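Local coordinates for glyoxylate-induced Protein (Pseudomonas aeruginosa, PDB 1SQ4), which is of unproven function, a double beta-barrel cupin that may act as a ureidoglycine aminohydrolase, the activity generally assigned to its family, at residues H45-I57 against Q70-P84. Residues are numbered along the deposited sequence; the frame is centred on the assembly and turned at random.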
loop_
_atom_site.group_PDB
_atom_site.type_symbol
_atom_site.label_atom_id
_atom_site.label_comp_id
_atom_site.label_asym_id
_atom_site.label_seq_id
_atom_site.Cartn_x
_atom_site.Cartn_y
_atom_site.Cartn_z
ATOM N N HIS A 45 28.657 -13.105 -21.824
ATOM C CA HIS A 45 29.898 -13.244 -22.565
ATOM C C HIS A 45 30.280 -12.031 -23.422
ATOM O O HIS A 45 29.437 -11.198 -23.754
ATOM C CB HIS A 45 29.786 -14.485 -23.447
ATOM C CG HIS A 45 29.496 -15.734 -22.680
ATOM N ND1 HIS A 45 30.481 -16.454 -22.038
ATOM C CD2 HIS A 45 28.328 -16.355 -22.390
ATOM C CE1 HIS A 45 29.932 -17.460 -21.385
ATOM N NE2 HIS A 45 28.625 -17.422 -21.579
ATOM N N LEU A 46 31.558 -11.935 -23.773
ATOM C CA LEU A 46 32.025 -10.843 -24.606
ATOM C C LEU A 46 32.922 -11.362 -25.730
ATOM O O LEU A 46 33.615 -12.373 -25.586
ATOM C CB LEU A 46 32.770 -9.795 -23.768
ATOM C CG LEU A 46 31.941 -8.986 -22.765
ATOM C CD1 LEU A 46 32.879 -8.150 -21.895
ATOM C CD2 LEU A 46 30.920 -8.081 -23.494
ATOM N N PRO A 47 32.903 -10.682 -26.882
ATOM C CA PRO A 47 33.723 -11.093 -28.018
ATOM C C PRO A 47 35.178 -11.015 -27.677
ATOM O O PRO A 47 35.594 -10.157 -26.899
ATOM C CB PRO A 47 33.374 -10.072 -29.089
ATOM C CG PRO A 47 31.966 -9.762 -28.809
ATOM C CD PRO A 47 31.955 -9.632 -27.284
ATOM N N PHE A 48 35.950 -11.915 -28.264
ATOM C CA PHE A 48 37.380 -11.901 -28.065
ATOM C C PHE A 48 37.827 -12.303 -26.657
ATOM O O PHE A 48 38.914 -11.927 -26.211
ATOM C CB PHE A 48 37.898 -10.500 -28.414
ATOM C CG PHE A 48 37.388 -9.974 -29.742
ATOM C CD1 PHE A 48 37.599 -10.697 -30.921
ATOM C CD2 PHE A 48 36.708 -8.758 -29.825
ATOM C CE1 PHE A 48 37.158 -10.213 -32.155
ATOM C CE2 PHE A 48 36.263 -8.268 -31.060
ATOM C CZ PHE A 48 36.485 -9.001 -32.229
ATOM N N TRP A 49 37.003 -13.053 -25.936
ATOM C CA TRP A 49 37.417 -13.482 -24.605
ATOM C C TRP A 49 37.492 -14.999 -24.515
ATOM O O TRP A 49 36.529 -15.697 -24.832
ATOM C CB TRP A 49 36.473 -12.938 -23.523
ATOM C CG TRP A 49 36.657 -11.468 -23.203
ATOM C CD1 TRP A 49 36.184 -10.405 -23.918
ATOM C CD2 TRP A 49 37.357 -10.915 -22.080
ATOM N NE1 TRP A 49 36.545 -9.223 -23.308
ATOM C CE2 TRP A 49 37.267 -9.509 -22.178
ATOM C CE3 TRP A 49 38.052 -11.473 -21.001
ATOM C CZ2 TRP A 49 37.845 -8.647 -21.237
ATOM C CZ3 TRP A 49 38.632 -10.614 -20.058
ATOM C CH2 TRP A 49 38.522 -9.214 -20.188
ATOM N N ASP A 50 38.648 -15.501 -24.089
ATOM C CA ASP A 50 38.859 -16.936 -23.945
ATOM C C ASP A 50 38.633 -17.362 -22.508
ATOM O O ASP A 50 39.109 -16.713 -21.574
ATOM C CB ASP A 50 40.286 -17.318 -24.342
ATOM C CG ASP A 50 40.770 -16.562 -25.554
ATOM O OD1 ASP A 50 40.147 -16.713 -26.631
ATOM O OD2 ASP A 50 41.770 -15.816 -25.427
ATOM N N ASN A 51 37.912 -18.466 -22.354
ATOM C CA ASN A 51 37.599 -19.044 -21.055
ATOM C C ASN A 51 37.085 -18.028 -20.059
ATOM O O ASN A 51 37.560 -17.951 -18.931
ATOM C CB ASN A 51 38.834 -19.756 -20.498
ATOM C CG ASN A 51 39.357 -20.810 -21.448
ATOM O OD1 ASN A 51 38.579 -21.578 -22.021
ATOM N ND2 ASN A 51 40.675 -20.861 -21.624
HETATM N N MSE A 52 36.083 -17.268 -20.472
HETATM C CA MSE A 52 35.525 -16.243 -19.614
HETATM C C MSE A 52 34.014 -16.320 -19.422
HETATM O O MSE A 52 33.264 -16.605 -20.355
HETATM C CB MSE A 52 35.892 -14.878 -20.186
HETATM C CG MSE A 52 35.443 -13.680 -19.349
HETATM SE SE MSE A 52 33.631 -13.069 -19.580
HETATM C CE MSE A 52 33.964 -11.495 -20.688
ATOM N N ARG A 53 33.576 -16.056 -18.198
ATOM C CA ARG A 53 32.160 -16.034 -17.861
ATOM C C ARG A 53 32.042 -14.861 -16.874
ATOM O O ARG A 53 32.940 -14.647 -16.060
ATOM C CB ARG A 53 31.744 -17.361 -17.212
ATOM C CG ARG A 53 32.424 -17.640 -15.864
ATOM C CD ARG A 53 32.359 -19.113 -15.417
ATOM N NE ARG A 53 30.992 -19.641 -15.327
ATOM C CZ ARG A 53 30.419 -20.106 -14.214
ATOM N NH1 ARG A 53 31.073 -20.125 -13.050
ATOM N NH2 ARG A 53 29.178 -20.565 -14.277
HETATM N N MSE A 54 30.964 -14.088 -16.960
HETATM C CA MSE A 54 30.792 -12.949 -16.065
HETATM C C MSE A 54 29.344 -12.721 -15.663
HETATM O O MSE A 54 28.408 -13.087 -16.374
HETATM C CB MSE A 54 31.322 -11.664 -16.715
HETATM C CG MSE A 54 30.559 -11.233 -17.959
HETATM SE SE MSE A 54 31.276 -9.661 -18.866
HETATM C CE MSE A 54 29.622 -8.721 -19.279
ATOM N N TRP A 55 29.183 -12.096 -14.511
ATOM C CA TRP A 55 27.884 -11.774 -13.989
ATOM C C TRP A 55 27.698 -10.296 -14.203
ATOM O O TRP A 55 28.529 -9.503 -13.764
ATOM C CB TRP A 55 27.831 -12.136 -12.515
ATOM C CG TRP A 55 27.560 -13.581 -12.360
ATOM C CD1 TRP A 55 26.355 -14.200 -12.526
ATOM C CD2 TRP A 55 28.512 -14.619 -12.096
ATOM N NE1 TRP A 55 26.495 -15.557 -12.383
ATOM C CE2 TRP A 55 27.810 -15.843 -12.117
ATOM C CE3 TRP A 55 29.888 -14.637 -11.849
ATOM C CZ2 TRP A 55 28.437 -17.076 -11.896
ATOM C CZ3 TRP A 55 30.513 -15.862 -11.630
ATOM C CH2 TRP A 55 29.786 -17.064 -11.656
ATOM N N VAL A 56 26.634 -9.923 -14.913
ATOM C CA VAL A 56 26.375 -8.513 -15.193
ATOM C C VAL A 56 25.537 -7.888 -14.092
ATOM O O VAL A 56 24.696 -8.542 -13.477
ATOM C CB VAL A 56 25.637 -8.307 -16.551
ATOM C CG1 VAL A 56 25.515 -6.823 -16.841
ATOM C CG2 VAL A 56 26.391 -8.981 -17.685
ATOM N N ILE A 57 25.787 -6.612 -13.837
ATOM C CA ILE A 57 25.053 -5.873 -12.824
ATOM C C ILE A 57 24.982 -4.425 -13.277
ATOM O O ILE A 57 25.831 -3.609 -12.940
ATOM C CB ILE A 57 25.743 -5.972 -11.445
ATOM C CG1 ILE A 57 25.219 -4.895 -10.499
ATOM C CG2 ILE A 57 27.218 -5.779 -11.600
ATOM C CD1 ILE A 57 23.736 -4.936 -10.300
ATOM N N GLN A 70 28.902 -2.676 -14.458
ATOM C CA GLN A 70 29.764 -3.458 -13.594
ATOM C C GLN A 70 29.669 -4.925 -13.977
ATOM O O GLN A 70 28.578 -5.437 -14.225
ATOM C CB GLN A 70 29.333 -3.259 -12.141
ATOM C CG GLN A 70 30.004 -4.173 -11.146
ATOM C CD GLN A 70 29.483 -3.972 -9.727
ATOM O OE1 GLN A 70 28.383 -3.439 -9.521
ATOM N NE2 GLN A 70 30.263 -4.409 -8.742
ATOM N N TYR A 71 30.806 -5.599 -14.058
ATOM C CA TYR A 71 30.788 -7.021 -14.375
ATOM C C TYR A 71 31.647 -7.749 -13.348
ATOM O O TYR A 71 32.556 -7.162 -12.761
ATOM C CB TYR A 71 31.382 -7.310 -15.754
ATOM C CG TYR A 71 30.954 -6.431 -16.898
ATOM C CD1 TYR A 71 29.650 -5.959 -17.005
ATOM C CD2 TYR A 71 31.836 -6.166 -17.942
ATOM C CE1 TYR A 71 29.233 -5.252 -18.129
ATOM C CE2 TYR A 71 31.426 -5.464 -19.067
ATOM C CZ TYR A 71 30.120 -5.014 -19.153
ATOM O OH TYR A 71 29.687 -4.363 -20.280
ATOM N N ILE A 72 31.357 -9.023 -13.124
ATOM C CA ILE A 72 32.160 -9.812 -12.206
ATOM C C ILE A 72 32.635 -10.969 -13.071
ATOM O O ILE A 72 31.912 -11.944 -13.310
ATOM C CB ILE A 72 31.352 -10.300 -10.970
ATOM C CG1 ILE A 72 30.930 -9.100 -10.114
ATOM C CG2 ILE A 72 32.217 -11.187 -10.095
ATOM C CD1 ILE A 72 30.152 -9.462 -8.848
ATOM N N VAL A 73 33.863 -10.819 -13.563
ATOM C CA VAL A 73 34.473 -11.778 -14.467
ATOM C C VAL A 73 35.248 -12.926 -13.852
ATOM O O VAL A 73 36.061 -12.740 -12.964
ATOM C CB VAL A 73 35.383 -11.050 -15.452
ATOM C CG1 VAL A 73 36.007 -12.038 -16.412
ATOM C CG2 VAL A 73 34.576 -10.010 -16.200
ATOM N N GLU A 74 34.990 -14.117 -14.359
ATOM C CA GLU A 74 35.659 -15.308 -13.891
ATOM C C GLU A 74 36.474 -15.866 -15.047
ATOM O O GLU A 74 35.927 -16.266 -16.088
ATOM C CB GLU A 74 34.619 -16.335 -13.425
ATOM C CG GLU A 74 35.163 -17.730 -13.127
ATOM C CD GLU A 74 34.069 -18.751 -12.815
ATOM O OE1 GLU A 74 34.335 -19.961 -12.922
ATOM O OE2 GLU A 74 32.944 -18.361 -12.452
ATOM N N LEU A 75 37.789 -15.861 -14.884
ATOM C CA LEU A 75 38.661 -16.398 -15.918
ATOM C C LEU A 75 39.201 -17.729 -15.473
ATOM O O LEU A 75 39.717 -17.869 -14.366
ATOM C CB LEU A 75 39.838 -15.475 -16.185
ATOM C CG LEU A 75 39.452 -14.105 -16.693
ATOM C CD1 LEU A 75 40.709 -13.269 -16.840
ATOM C CD2 LEU A 75 38.705 -14.237 -18.007
ATOM N N ALA A 76 39.073 -18.707 -16.349
ATOM C CA ALA A 76 39.579 -20.027 -16.069
ATOM C C ALA A 76 41.044 -19.952 -16.441
ATOM O O ALA A 76 41.490 -18.992 -17.076
ATOM C CB ALA A 76 38.880 -21.050 -16.930
ATOM N N PRO A 77 41.818 -20.964 -16.048
ATOM C CA PRO A 77 43.229 -20.904 -16.402
ATOM C C PRO A 77 43.405 -20.624 -17.884
ATOM O O PRO A 77 42.681 -21.169 -18.720
ATOM C CB PRO A 77 43.732 -22.275 -15.989
ATOM C CG PRO A 77 42.919 -22.550 -14.763
ATOM C CD PRO A 77 41.530 -22.131 -15.198
ATOM N N ASN A 78 44.355 -19.742 -18.188
ATOM C CA ASN A 78 44.693 -19.365 -19.555
ATOM C C ASN A 78 43.624 -18.465 -20.173
ATOM O O ASN A 78 43.683 -18.151 -21.356
ATOM C CB ASN A 78 44.893 -20.632 -20.397
ATOM C CG ASN A 78 45.620 -20.363 -21.693
ATOM O OD1 ASN A 78 46.765 -19.910 -21.688
ATOM N ND2 ASN A 78 44.960 -20.637 -22.818
ATOM N N GLY A 79 42.661 -18.038 -19.360
ATOM C CA GLY A 79 41.606 -17.173 -19.854
ATOM C C GLY A 79 41.994 -15.706 -19.919
ATOM O O GLY A 79 43.001 -15.292 -19.340
ATOM N N GLY A 80 41.185 -14.914 -20.624
ATOM C CA GLY A 80 41.459 -13.491 -20.759
ATOM C C GLY A 80 41.212 -12.971 -22.168
ATOM O O GLY A 80 40.396 -13.531 -22.896
ATOM N N SER A 81 41.924 -11.915 -22.560
ATOM C CA SER A 81 41.751 -11.312 -23.884
ATOM C C SER A 81 42.821 -10.289 -24.321
ATOM O O SER A 81 43.398 -9.585 -23.491
ATOM C CB SER A 81 40.392 -10.623 -23.948
ATOM O OG SER A 81 40.302 -9.797 -25.096
ATOM N N ASP A 82 43.068 -10.189 -25.627
ATOM C CA ASP A 82 44.043 -9.218 -26.114
ATOM C C ASP A 82 43.367 -7.990 -26.693
ATOM O O ASP A 82 44.027 -7.053 -27.138
ATOM C CB ASP A 82 44.968 -9.851 -27.143
ATOM C CG ASP A 82 45.849 -10.913 -26.530
ATOM O OD1 ASP A 82 46.461 -10.626 -25.472
ATOM O OD2 ASP A 82 45.925 -12.029 -27.095
ATOM N N LYS A 83 42.040 -8.007 -26.677
ATOM C CA LYS A 83 41.224 -6.903 -27.160
ATOM C C LYS A 83 40.041 -6.864 -26.206
ATOM O O LYS A 83 38.895 -7.026 -26.614
ATOM C CB LYS A 83 40.750 -7.180 -28.586
ATOM C CG LYS A 83 41.884 -7.246 -29.597
ATOM C CD LYS A 83 41.507 -8.011 -30.877
ATOM C CE LYS A 83 40.529 -7.254 -31.764
ATOM N NZ LYS A 83 40.204 -8.015 -33.005
ATOM N N PRO A 84 40.314 -6.626 -24.914
ATOM C CA PRO A 84 39.301 -6.566 -23.856
ATOM C C PRO A 84 38.220 -5.500 -24.026
ATOM O O PRO A 84 37.032 -5.789 -23.889
ATOM C CB PRO A 84 40.137 -6.364 -22.603
ATOM C CG PRO A 84 41.246 -5.497 -23.103
ATOM C CD PRO A 84 41.611 -6.128 -24.421
HETATM O O HOH W 1 42.832 -22.604 -23.399
#
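With chi1 of M54 at 65°, its CG sits between the backbone N and carbonyl carbon, and a bend at chi3 sets the selenomethionine methyl squarely over the Y71 ring: CE of M54 is 3.4 Å from the ring centroid, with SE oblique to the same ring, a Met-aromatic contact. R53 starts from a similar chi1, 64°, and runs beside the extended E74 side chain. NH1 of R53 meets OE2 of E74 at 2.6 Å, on its syn side but tilted out of the carboxylate plane, a salt bridge in which guanidinium and carboxylate planes stand nearly perpendicular; NH2 turns to D40, and H135 binds OE1 of E74, so both charged ends have second partners.

Between these two pairs, which lie on opposite faces, 52-57 and 70-76 form an antiparallel ladder, in which E74 N reaches R53 O at 2.7 Å. Past the corner at N51, the pairing resumes on 79-81, where D50 and G80 exchange two backbone bonds. There W49 lies with CB of S81 over its five-membered ring, 3.7 Å from the centroid, while OG of S81 donates to F48 O at 2.8 Å and accepts from K83 N in an ST turn. NZ of K83 stands over the F48 ring, a cation-pi contact.

Within this chain 52-57 is the outermost strand of the first cupin barrel's larger sheet, with 69-76 between it and 136-144; 79-81 edges the smaller sheet beside 126-129, and the second subunit's H269 and M270 bond to Y71 OH.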